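Local coordinates for protein putative branched-chain amino acid ABC transporter (PDB 3HUT) that probably binds branched-chain or related amino acids outside the cytoplasmic membrane and delivers them to an ABC transporter for uptake, at residues 249-254 with 258-263. Residues are numbered along the deposited sequence; the frame is centred on the assembly and turned at random.
Sequences TAFVLG and PVVVEF
Where the chain leaves strand 246-249 in the mixed sheet of one lobe of this periplasmic-binding-protein fold, it runs through one of the lobe-to-lobe crossovers into helix 258-271, and Phe251 of that connection packs on the helix's first turns. Its CE1 and CZ each lie 4.0 Å from Phe263 CE2, and CE1 is equally 4.0 Å from Val260 CG1. The extended first torsion of Phe251 (chi1 177°) lets this far end of the ring reach the helix. The two phenylalanine side chains cross at about a right angle, and CE1 of Phe251 comes in at the edge of the Phe263 ring, close to its plane. Val260 and Phe263, three residues apart, present neighbouring side chains on one helix face. Val260 CG1 also lies 3.3 Å from Val252 O, so it touches both the aromatic side chain and the loop backbone. Beyond the pair, Ala280 of helix 277-296 touches both phenylalanines, and Phe263 packs on Leu30 of helix 18-37 in the other lobe. Val252 packs against strand 331-341, while Leu253 N is hydrogen-bonded to Tyr230 OH. The contact is thus buried, apolar packing of an interdomain crossover onto the helix that follows it, in the type I periplasmic-binding-protein fold of the leucine-binding family, whose two lobes are joined by three crossovers.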
ATOM      1  N   THR A 249       1.065   6.663  -6.778  1.00 11.78           N
ATOM      2  CA  THR A 249       0.863   5.328  -6.241  1.00 13.23           C
ATOM      3  C   THR A 249       2.209   4.694  -5.911  1.00 12.09           C
ATOM      4  O   THR A 249       3.244   5.119  -6.418  1.00 12.84           O
ATOM      5  CB  THR A 249       0.099   4.430  -7.239  1.00 15.53           C
ATOM      6  OG1 THR A 249      -0.285   3.216  -6.583  1.00 21.88           O
ATOM      7  CG2 THR A 249       0.975   4.091  -8.439  1.00 14.75           C
ATOM      8  N   ALA A 250       2.188   3.683  -5.049  1.00 11.12           N
ATOM      9  CA  ALA A 250       3.407   2.996  -4.638  1.00 10.47           C
ATOM     10  C   ALA A 250       3.912   2.070  -5.743  1.00  8.61           C
ATOM     11  O   ALA A 250       5.002   2.260  -6.270  1.00  6.88           O
ATOM     12  CB  ALA A 250       3.147   2.205  -3.360  1.00 10.77           C
ATOM     13  N   PHE A 251       3.103   1.078  -6.093  1.00 10.03           N
ATOM     14  CA  PHE A 251       3.453   0.118  -7.139  1.00  9.07           C
ATOM     15  C   PHE A 251       2.960   0.581  -8.513  1.00  9.16           C
ATOM     16  O   PHE A 251       1.777   0.850  -8.694  1.00  9.64           O
ATOM     17  CB  PHE A 251       2.843  -1.249  -6.812  1.00  8.80           C
ATOM     18  CG  PHE A 251       3.082  -2.297  -7.867  1.00  9.58           C
ATOM     19  CD1 PHE A 251       4.372  -2.612  -8.274  1.00  9.85           C
ATOM     20  CD2 PHE A 251       2.014  -2.986  -8.437  1.00 10.58           C
ATOM     21  CE1 PHE A 251       4.599  -3.601  -9.233  1.00 11.01           C
ATOM     22  CE2 PHE A 251       2.229  -3.975  -9.393  1.00 10.33           C
ATOM     23  CZ  PHE A 251       3.526  -4.283  -9.792  1.00 12.09           C
ATOM     24  N   VAL A 252       3.869   0.669  -9.476  1.00  7.59           N
ATOM     25  CA  VAL A 252       3.501   1.083 -10.828  1.00  8.27           C
ATOM     26  C   VAL A 252       3.753  -0.082 -11.778  1.00  9.69           C
ATOM     27  O   VAL A 252       4.897  -0.463 -12.025  1.00 10.75           O
ATOM     28  CB  VAL A 252       4.323   2.294 -11.289  1.00  7.91           C
ATOM     29  CG1 VAL A 252       3.847   2.755 -12.662  1.00  7.85           C
ATOM     30  CG2 VAL A 252       4.197   3.423 -10.275  1.00  5.10           C
ATOM     31  N   LEU A 253       2.680  -0.648 -12.311  1.00 10.25           N
ATOM     32  CA  LEU A 253       2.799  -1.787 -13.211  1.00 11.77           C
ATOM     33  C   LEU A 253       3.590  -1.451 -14.470  1.00 13.13           C
ATOM     34  O   LEU A 253       4.511  -2.181 -14.844  1.00 13.88           O
ATOM     35  CB  LEU A 253       1.411  -2.292 -13.599  1.00 14.27           C
ATOM     36  CG  LEU A 253       1.361  -3.706 -14.181  1.00 17.34           C
ATOM     37  CD1 LEU A 253       1.744  -4.710 -13.091  1.00 17.64           C
ATOM     38  CD2 LEU A 253      -0.034  -4.002 -14.703  1.00 18.54           C
ATOM     39  N   GLY A 254       3.224  -0.352 -15.124  1.00 12.47           N
ATOM     40  CA  GLY A 254       3.906   0.050 -16.343  1.00 13.60           C
ATOM     41  C   GLY A 254       5.095   0.950 -16.075  1.00 15.36           C
ATOM     42  O   GLY A 254       5.340   1.907 -16.810  1.00 15.23           O
ATOM     43  N   PRO A 258      14.026   0.232 -13.672  1.00 17.56           N
ATOM     44  CA  PRO A 258      14.593  -1.119 -13.707  1.00 15.61           C
ATOM     45  C   PRO A 258      14.216  -2.067 -12.570  1.00 15.37           C
ATOM     46  O   PRO A 258      13.961  -3.258 -12.799  1.00 14.63           O
ATOM     47  CB  PRO A 258      16.090  -0.850 -13.785  1.00 16.76           C
ATOM     48  CG  PRO A 258      16.128   0.347 -14.678  1.00 15.88           C
ATOM     49  CD  PRO A 258      15.040   1.222 -14.083  1.00 17.26           C
ATOM     50  N   VAL A 259      14.164  -1.550 -11.352  1.00 13.72           N
ATOM     51  CA  VAL A 259      13.824  -2.373 -10.197  1.00 14.78           C
ATOM     52  C   VAL A 259      12.402  -2.939 -10.263  1.00 13.93           C
ATOM     53  O   VAL A 259      12.165  -4.100  -9.916  1.00 15.51           O
ATOM     54  CB  VAL A 259      13.975  -1.565  -8.889  1.00 15.29           C
ATOM     55  CG1 VAL A 259      13.611  -2.430  -7.695  1.00 18.15           C
ATOM     56  CG2 VAL A 259      15.405  -1.055  -8.762  1.00 17.00           C
ATOM     57  N   VAL A 260      11.461  -2.125 -10.723  1.00 13.33           N
ATOM     58  CA  VAL A 260      10.064  -2.548 -10.803  1.00 13.04           C
ATOM     59  C   VAL A 260       9.732  -3.534 -11.932  1.00 13.81           C
ATOM     60  O   VAL A 260       9.135  -4.575 -11.682  1.00 13.29           O
ATOM     61  CB  VAL A 260       9.132  -1.320 -10.923  1.00 12.23           C
ATOM     62  CG1 VAL A 260       7.677  -1.757 -10.885  1.00 11.43           C
ATOM     63  CG2 VAL A 260       9.418  -0.347  -9.790  1.00 12.31           C
ATOM     64  N   VAL A 261      10.112  -3.220 -13.166  1.00 14.75           N
ATOM     65  CA  VAL A 261       9.794  -4.099 -14.296  1.00 19.95           C
ATOM     66  C   VAL A 261      10.434  -5.475 -14.198  1.00 18.44           C
ATOM     67  O   VAL A 261       9.890  -6.446 -14.719  1.00 17.70           O
ATOM     68  CB  VAL A 261      10.192  -3.471 -15.659  1.00 23.29           C
ATOM     69  CG1 VAL A 261       9.814  -4.406 -16.805  1.00 27.26           C
ATOM     70  CG2 VAL A 261       9.534  -2.114 -15.819  1.00 26.66           C
ATOM     71  N   GLU A 262      11.583  -5.565 -13.535  1.00 18.44           N
ATOM     72  CA  GLU A 262      12.250  -6.853 -13.383  1.00 18.20           C
ATOM     73  C   GLU A 262      11.346  -7.779 -12.578  1.00 16.31           C
ATOM     74  O   GLU A 262      11.266  -8.979 -12.849  1.00 16.26           O
ATOM     75  CB  GLU A 262      13.592  -6.684 -12.677  1.00 22.16           C
ATOM     76  CG  GLU A 262      14.408  -7.962 -12.606  1.00 28.76           C
ATOM     77  CD  GLU A 262      14.712  -8.537 -13.981  1.00 32.96           C
ATOM     78  OE1 GLU A 262      14.374  -7.884 -14.995  1.00 35.98           O
ATOM     79  OE2 GLU A 262      15.294  -9.642 -14.051  1.00 35.53           O
ATOM     80  N   PHE A 263      10.674  -7.219 -11.577  1.00 12.19           N
ATOM     81  CA  PHE A 263       9.750  -7.992 -10.764  1.00 10.96           C
ATOM     82  C   PHE A 263       8.518  -8.299 -11.610  1.00  9.46           C
ATOM     83  O   PHE A 263       8.041  -9.432 -11.652  1.00 10.80           O
ATOM     84  CB  PHE A 263       9.314  -7.196  -9.532  1.00  9.55           C
ATOM     85  CG  PHE A 263       8.040  -7.699  -8.905  1.00  8.63           C
ATOM     86  CD1 PHE A 263       7.994  -8.949  -8.291  1.00  8.92           C
ATOM     87  CD2 PHE A 263       6.879  -6.924  -8.936  1.00  7.95           C
ATOM     88  CE1 PHE A 263       6.813  -9.422  -7.713  1.00  8.53           C
ATOM     89  CE2 PHE A 263       5.694  -7.388  -8.362  1.00  8.53           C
ATOM     90  CZ  PHE A 263       5.661  -8.638  -7.750  1.00  9.41           C
TER